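PDB 5JBD: inactive glucansucrase from Lactobacillus reuteri, which is named an inactive glucansucrase and belongs to glycosyl hydrolase family 70, whose fold is built round a TIM-type barrel, here with a bound calcium ion. Local coordinates for residues L53-W58 against M84-S89; N783-A788 against G860-L865. All blocks are in the same frame, centred on the assembly; numbering follows the deposited sequence.

Interaction 1: residues L53-W58 against M84-S89; sequences LSYTDW and MYIWPS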
loop_
_atom_site.group_PDB
_atom_site.type_symbol
_atom_site.label_atom_id
_atom_site.label_comp_id
_atom_site.label_asym_id
_atom_site.label_seq_id
_atom_site.Cartn_x
_atom_site.Cartn_y
_atom_site.Cartn_z
ATOM N N LEU A 53 -33.363 4.822 3.958
ATOM C CA LEU A 53 -33.416 5.870 2.930
ATOM C C LEU A 53 -32.243 6.840 3.062
ATOM O O LEU A 53 -31.823 7.153 4.174
ATOM C CB LEU A 53 -34.719 6.663 3.043
ATOM C CG LEU A 53 -36.054 5.942 2.798
ATOM C CD1 LEU A 53 -37.145 6.976 2.570
ATOM C CD2 LEU A 53 -36.047 4.896 1.691
ATOM N N SER A 54 -31.752 7.328 1.921
ATOM C CA SER A 54 -30.733 8.364 1.860
ATOM C C SER A 54 -31.320 9.661 1.319
ATOM O O SER A 54 -32.019 9.640 0.310
ATOM C CB SER A 54 -29.584 7.912 0.951
ATOM O OG SER A 54 -28.682 8.978 0.724
ATOM N N TYR A 55 -30.997 10.799 1.935
ATOM C CA TYR A 55 -31.474 12.098 1.445
ATOM C C TYR A 55 -31.061 12.416 0.011
ATOM O O TYR A 55 -31.765 13.133 -0.670
ATOM C CB TYR A 55 -31.061 13.253 2.364
ATOM C CG TYR A 55 -31.859 13.300 3.638
ATOM C CD1 TYR A 55 -33.203 13.698 3.629
ATOM C CD2 TYR A 55 -31.279 12.942 4.861
ATOM C CE1 TYR A 55 -33.948 13.731 4.797
ATOM C CE2 TYR A 55 -32.016 12.979 6.037
ATOM C CZ TYR A 55 -33.342 13.371 6.000
ATOM O OH TYR A 55 -34.072 13.389 7.152
ATOM N N THR A 56 -29.936 11.889 -0.450
ATOM C CA THR A 56 -29.465 12.135 -1.818
ATOM C C THR A 56 -29.987 11.124 -2.846
ATOM O O THR A 56 -29.646 11.218 -4.017
ATOM C CB THR A 56 -27.912 12.189 -1.868
ATOM O OG1 THR A 56 -27.363 11.010 -1.260
ATOM C CG2 THR A 56 -27.427 13.416 -1.128
ATOM N N ASP A 57 -30.810 10.168 -2.414
ATOM C CA ASP A 57 -31.450 9.220 -3.325
ATOM C C ASP A 57 -32.737 9.800 -3.916
ATOM O O ASP A 57 -33.167 10.897 -3.575
ATOM C CB ASP A 57 -31.710 7.866 -2.626
ATOM C CG ASP A 57 -30.534 6.902 -2.733
ATOM O OD1 ASP A 57 -29.530 7.202 -3.422
ATOM O OD2 ASP A 57 -30.598 5.842 -2.083
ATOM N N TRP A 58 -33.319 9.037 -4.833
ATOM C CA TRP A 58 -34.460 9.436 -5.587
ATOM C C TRP A 58 -35.612 8.446 -5.383
ATOM O O TRP A 58 -35.415 7.305 -4.932
ATOM C CB TRP A 58 -34.067 9.503 -7.065
ATOM C CG TRP A 58 -33.067 10.579 -7.416
ATOM C CD1 TRP A 58 -31.825 10.808 -6.842
ATOM C CD2 TRP A 58 -33.194 11.539 -8.458
ATOM N NE1 TRP A 58 -31.211 11.869 -7.444
ATOM C CE2 TRP A 58 -32.020 12.333 -8.442
ATOM C CE3 TRP A 58 -34.185 11.815 -9.402
ATOM C CZ2 TRP A 58 -31.821 13.368 -9.328
ATOM C CZ3 TRP A 58 -33.988 12.847 -10.286
ATOM C CH2 TRP A 58 -32.808 13.619 -10.240
ATOM N N MET A 84 -36.179 17.366 -2.809
ATOM C CA MET A 84 -37.297 18.256 -3.170
ATOM C C MET A 84 -38.476 18.180 -2.190
ATOM O O MET A 84 -39.311 19.102 -2.173
ATOM C CB MET A 84 -37.851 17.904 -4.562
ATOM C CG MET A 84 -37.050 18.460 -5.711
ATOM S SD MET A 84 -37.614 17.762 -7.263
ATOM C CE MET A 84 -39.209 18.557 -7.471
ATOM N N TYR A 85 -38.571 17.065 -1.449
ATOM C CA TYR A 85 -39.724 16.747 -0.586
ATOM C C TYR A 85 -39.412 16.573 0.903
ATOM O O TYR A 85 -40.289 16.837 1.729
ATOM C CB TYR A 85 -40.383 15.446 -1.058
ATOM C CG TYR A 85 -40.920 15.483 -2.472
ATOM C CD1 TYR A 85 -42.225 15.884 -2.745
ATOM C CD2 TYR A 85 -40.126 15.081 -3.540
ATOM C CE1 TYR A 85 -42.713 15.890 -4.047
ATOM C CE2 TYR A 85 -40.603 15.089 -4.848
ATOM C CZ TYR A 85 -41.896 15.490 -5.097
ATOM O OH TYR A 85 -42.378 15.524 -6.389
ATOM N N ILE A 86 -38.212 16.077 1.247
ATOM C CA ILE A 86 -37.832 15.808 2.640
ATOM C C ILE A 86 -36.441 16.338 2.967
ATOM O O ILE A 86 -35.572 16.425 2.093
ATOM C CB ILE A 86 -37.888 14.300 2.991
ATOM C CG1 ILE A 86 -36.937 13.468 2.118
ATOM C CG2 ILE A 86 -39.306 13.775 2.838
ATOM C CD1 ILE A 86 -36.793 12.036 2.581
ATOM N N TRP A 87 -36.244 16.681 4.244
ATOM C CA TRP A 87 -34.986 17.258 4.749
ATOM C C TRP A 87 -34.738 16.773 6.181
ATOM O O TRP A 87 -35.688 16.451 6.890
ATOM C CB TRP A 87 -35.041 18.792 4.725
ATOM C CG TRP A 87 -35.455 19.315 3.391
ATOM C CD1 TRP A 87 -34.640 19.624 2.356
ATOM C CD2 TRP A 87 -36.791 19.539 2.933
ATOM N NE1 TRP A 87 -35.373 20.045 1.283
ATOM C CE2 TRP A 87 -36.702 20.002 1.606
ATOM C CE3 TRP A 87 -38.051 19.389 3.515
ATOM C CZ2 TRP A 87 -37.827 20.318 0.841
ATOM C CZ3 TRP A 87 -39.180 19.711 2.761
ATOM C CH2 TRP A 87 -39.058 20.175 1.434
ATOM N N PRO A 88 -33.460 16.702 6.603
ATOM C CA PRO A 88 -33.159 16.346 7.996
ATOM C C PRO A 88 -33.633 17.365 9.036
ATOM O O PRO A 88 -33.778 17.000 10.203
ATOM C CB PRO A 88 -31.630 16.234 8.021
ATOM C CG PRO A 88 -31.151 16.992 6.829
ATOM C CD PRO A 88 -32.241 16.917 5.803
ATOM N N SER A 89 -33.869 18.614 8.627
ATOM C CA SER A 89 -34.324 19.662 9.546
ATOM C C SER A 89 -34.929 20.848 8.817
ATOM O O SER A 89 -34.775 20.988 7.598
ATOM C CB SER A 89 -33.135 20.165 10.376
ATOM O OG SER A 89 -32.173 20.794 9.537
#

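Interaction 2: residues N783-A788 against G860-L865; sequences NQIYFA and GDYAYL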
loop_
_atom_site.group_PDB
_atom_site.type_symbol
_atom_site.label_atom_id
_atom_site.label_comp_id
_atom_site.label_asym_id
_atom_site.label_seq_id
_atom_site.Cartn_x
_atom_site.Cartn_y
_atom_site.Cartn_z
ATOM N N ASN A 783 -22.334 4.364 16.863
ATOM C CA ASN A 783 -23.525 3.555 16.590
ATOM C C ASN A 783 -24.498 4.247 15.624
ATOM O O ASN A 783 -25.714 4.242 15.840
ATOM C CB ASN A 783 -24.221 3.161 17.912
ATOM C CG ASN A 783 -23.290 2.414 18.863
ATOM O OD1 ASN A 783 -22.961 2.905 19.951
ATOM N ND2 ASN A 783 -22.854 1.237 18.452
ATOM N N GLN A 784 -23.944 4.848 14.570
ATOM C CA GLN A 784 -24.720 5.568 13.562
ATOM C C GLN A 784 -24.770 4.770 12.283
ATOM O O GLN A 784 -23.749 4.243 11.839
ATOM C CB GLN A 784 -24.088 6.927 13.246
ATOM C CG GLN A 784 -24.122 7.941 14.375
ATOM C CD GLN A 784 -25.517 8.229 14.874
ATOM O OE1 GLN A 784 -26.428 8.507 14.097
ATOM N NE2 GLN A 784 -25.693 8.165 16.189
ATOM N N ILE A 785 -25.947 4.711 11.667
ATOM C CA ILE A 785 -26.078 4.070 10.365
ATOM C C ILE A 785 -25.427 4.962 9.302
ATOM O O ILE A 785 -25.724 6.147 9.220
ATOM C CB ILE A 785 -27.551 3.709 10.041
ATOM C CG1 ILE A 785 -28.035 2.667 11.060
ATOM C CG2 ILE A 785 -27.655 3.183 8.614
ATOM C CD1 ILE A 785 -29.395 2.074 10.824
ATOM N N TYR A 786 -24.576 4.342 8.483
ATOM C CA TYR A 786 -23.714 5.003 7.506
ATOM C C TYR A 786 -23.736 4.162 6.234
ATOM O O TYR A 786 -23.658 2.924 6.304
ATOM C CB TYR A 786 -22.288 5.026 8.096
ATOM C CG TYR A 786 -21.175 5.706 7.296
ATOM C CD1 TYR A 786 -21.224 7.066 6.994
ATOM C CD2 TYR A 786 -20.028 4.995 6.902
ATOM C CE1 TYR A 786 -20.185 7.690 6.297
ATOM C CE2 TYR A 786 -18.982 5.612 6.208
ATOM C CZ TYR A 786 -19.054 6.958 5.911
ATOM O OH TYR A 786 -18.026 7.583 5.215
ATOM N N PHE A 787 -23.843 4.813 5.077
ATOM C CA PHE A 787 -23.995 4.101 3.809
ATOM C C PHE A 787 -22.655 3.903 3.094
ATOM O O PHE A 787 -22.425 4.402 1.992
ATOM C CB PHE A 787 -25.016 4.818 2.912
ATOM C CG PHE A 787 -26.386 4.959 3.525
ATOM C CD1 PHE A 787 -27.023 3.872 4.130
ATOM C CD2 PHE A 787 -27.070 6.163 3.455
ATOM C CE1 PHE A 787 -28.294 3.999 4.676
ATOM C CE2 PHE A 787 -28.347 6.294 3.987
ATOM C CZ PHE A 787 -28.960 5.208 4.600
ATOM N N ALA A 788 -21.774 3.135 3.730
ATOM C CA ALA A 788 -20.424 2.911 3.211
ATOM C C ALA A 788 -20.482 2.067 1.966
ATOM O O ALA A 788 -21.351 1.193 1.845
ATOM C CB ALA A 788 -19.563 2.212 4.257
ATOM N N GLY A 860 -37.065 11.095 15.411
ATOM C CA GLY A 860 -35.776 10.422 15.579
ATOM C C GLY A 860 -35.699 9.001 15.040
ATOM O O GLY A 860 -34.603 8.470 14.883
ATOM N N ASP A 861 -36.840 8.380 14.739
ATOM C CA ASP A 861 -36.848 7.017 14.199
ATOM C C ASP A 861 -36.247 6.985 12.799
ATOM O O ASP A 861 -36.512 7.882 11.995
ATOM C CB ASP A 861 -38.276 6.472 14.097
ATOM C CG ASP A 861 -38.930 6.227 15.447
ATOM O OD1 ASP A 861 -38.257 6.318 16.491
ATOM O OD2 ASP A 861 -40.142 5.925 15.444
ATOM N N TYR A 862 -35.455 5.954 12.507
ATOM C CA TYR A 862 -35.000 5.714 11.139
ATOM C C TYR A 862 -36.187 5.390 10.234
ATOM O O TYR A 862 -37.057 4.595 10.604
ATOM C CB TYR A 862 -33.995 4.563 11.080
ATOM C CG TYR A 862 -32.591 4.958 11.486
ATOM C CD1 TYR A 862 -31.776 5.694 10.621
ATOM C CD2 TYR A 862 -32.073 4.606 12.731
ATOM C CE1 TYR A 862 -30.480 6.063 10.992
ATOM C CE2 TYR A 862 -30.781 4.981 13.110
ATOM C CZ TYR A 862 -29.992 5.705 12.242
ATOM O OH TYR A 862 -28.713 6.065 12.611
ATOM N N ALA A 863 -36.228 6.023 9.064
ATOM C CA ALA A 863 -37.171 5.641 8.026
ATOM C C ALA A 863 -36.801 4.235 7.567
ATOM O O ALA A 863 -35.625 3.846 7.609
ATOM C CB ALA A 863 -37.125 6.615 6.856
ATOM N N TYR A 864 -37.800 3.458 7.169
ATOM C CA TYR A 864 -37.542 2.074 6.758
ATOM C C TYR A 864 -38.580 1.610 5.774
ATOM O O TYR A 864 -39.760 1.925 5.922
ATOM C CB TYR A 864 -37.502 1.142 7.976
ATOM C CG TYR A 864 -36.897 -0.218 7.703
ATOM C CD1 TYR A 864 -35.515 -0.418 7.756
ATOM C CD2 TYR A 864 -37.702 -1.307 7.398
ATOM C CE1 TYR A 864 -34.957 -1.665 7.506
ATOM C CE2 TYR A 864 -37.158 -2.557 7.147
ATOM C CZ TYR A 864 -35.788 -2.739 7.211
ATOM O OH TYR A 864 -35.262 -3.994 6.959
ATOM N N LEU A 865 -38.125 0.867 4.771
ATOM C CA LEU A 865 -38.995 0.300 3.763
ATOM C C LEU A 865 -38.933 -1.214 3.888
ATOM O O LEU A 865 -37.934 -1.839 3.540
ATOM C CB LEU A 865 -38.557 0.754 2.378
ATOM C CG LEU A 865 -39.447 0.294 1.231
ATOM C CD1 LEU A 865 -40.868 0.835 1.395
ATOM C CD2 LEU A 865 -38.836 0.732 -0.090
HETATM O O HOH W 1 -27.340 7.715 10.826
#

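Interaction 1: residues L53-W58 against M84-S89
The hydroxyl of Y55 lies against P88, with OH 3.2 Å from P88 CA and 3.4 Å from P88 N, a proline nitrogen that has no hydrogen to share. The contact is therefore an example of how a tyrosine can meet a proline chiefly through shape and ring electrons. P88 CD sits above the centre of the Y55 ring, 3.7 Å from its centroid and 12° off the normal, in a CH-pi contact over the face, while P88 CB reaches the ring at CE2. The main chain just before the proline also closes on the tyrosine, with Y55 CE1 3.4 Å from W87 C. I86 completes the surface. Its CG1 is turned between its own N and carbonyl carbon (chi1 60°), which brings the end of the side chain back to the ring, with CD1 4.0 Å from Y55 CE1. The tyrosine is presented by a type I beta turn from S54 to D57, closed by the bond from D57 N to S54 O (3.0 Å). In segment 84-89, S89 OG caps V92 N at the start of helix 90-101, so the proline sits immediately before a helix N-cap. Backbone bonds of Y55 with L853 and of D57 with L82 tie the turn to its surroundings. As a whole this is a type I beta turn packed, through a tyrosine-proline CH-pi contact, on the loop that leads into helix 90-101.

Interaction 2: residues N783-A788 against G860-L865
I785 and Y862 cross obliquely, the aliphatic chain running from beside the hydroxyl, at CB and CG1, in over the ring centre, at CD1. I785 CD1 is 3.9 Å from the Y862 centroid and 10° off the normal, in a CH-pi contact; nearer the hydroxyl, CG1 passes 3.8 Å from Y862 CZ. CG1 stands beside the backbone N and anti to the carbonyl carbon (chi1 -64°), which carries CD1 out over the ring. Q784 runs at about a right angle to the tyrosine, its amide plane turned 39° from the ring. Its chain bends at chi2, and that bend brings OE1 to 3.7 Å from Y862 OH. A water at the ring's edge, in its plane, illustrates how a buried hydroxyl can be linked to a strand: it lies 2.8 Å from Y862 OH and can donate to I785 O at 2.8 Å and, weakly, to Q784 OE1 at 3.5 Å, although it has more acceptors in reach than protons. Q784 OE1 also has a weak bond from K856 NZ, and Q784 NE2 binds A782 O. On the tyrosine's side, the backbone of Y862 pairs with P204. The isoleucine belongs to strand 784-791, an edge strand of a six-stranded antiparallel sheet; N783 and Q784 both face V764 of neighbouring strand 758-767 in a G1 bulge, and loop 860-865 packs its tyrosine against this margin.

In the fold
The two contacts, with centres about 13 Å apart, show one device in different settings: an aliphatic carbon over a tyrosine face. Interaction 1 is partly buried and joins two loops, one leading into a helix; interaction 2 is buried, joins a loop to a sheet-edge strand and adds a water bridge. They also touch, through L53 O against F787 CZ at 3.5 Å and L53 against A863. V855 forms backbone bonds with both L53 and A863, so one chain segment late in the sequence serves each. This interweaving of early and late chain is consistent with the U-shaped course of the polypeptide in family 70 enzymes.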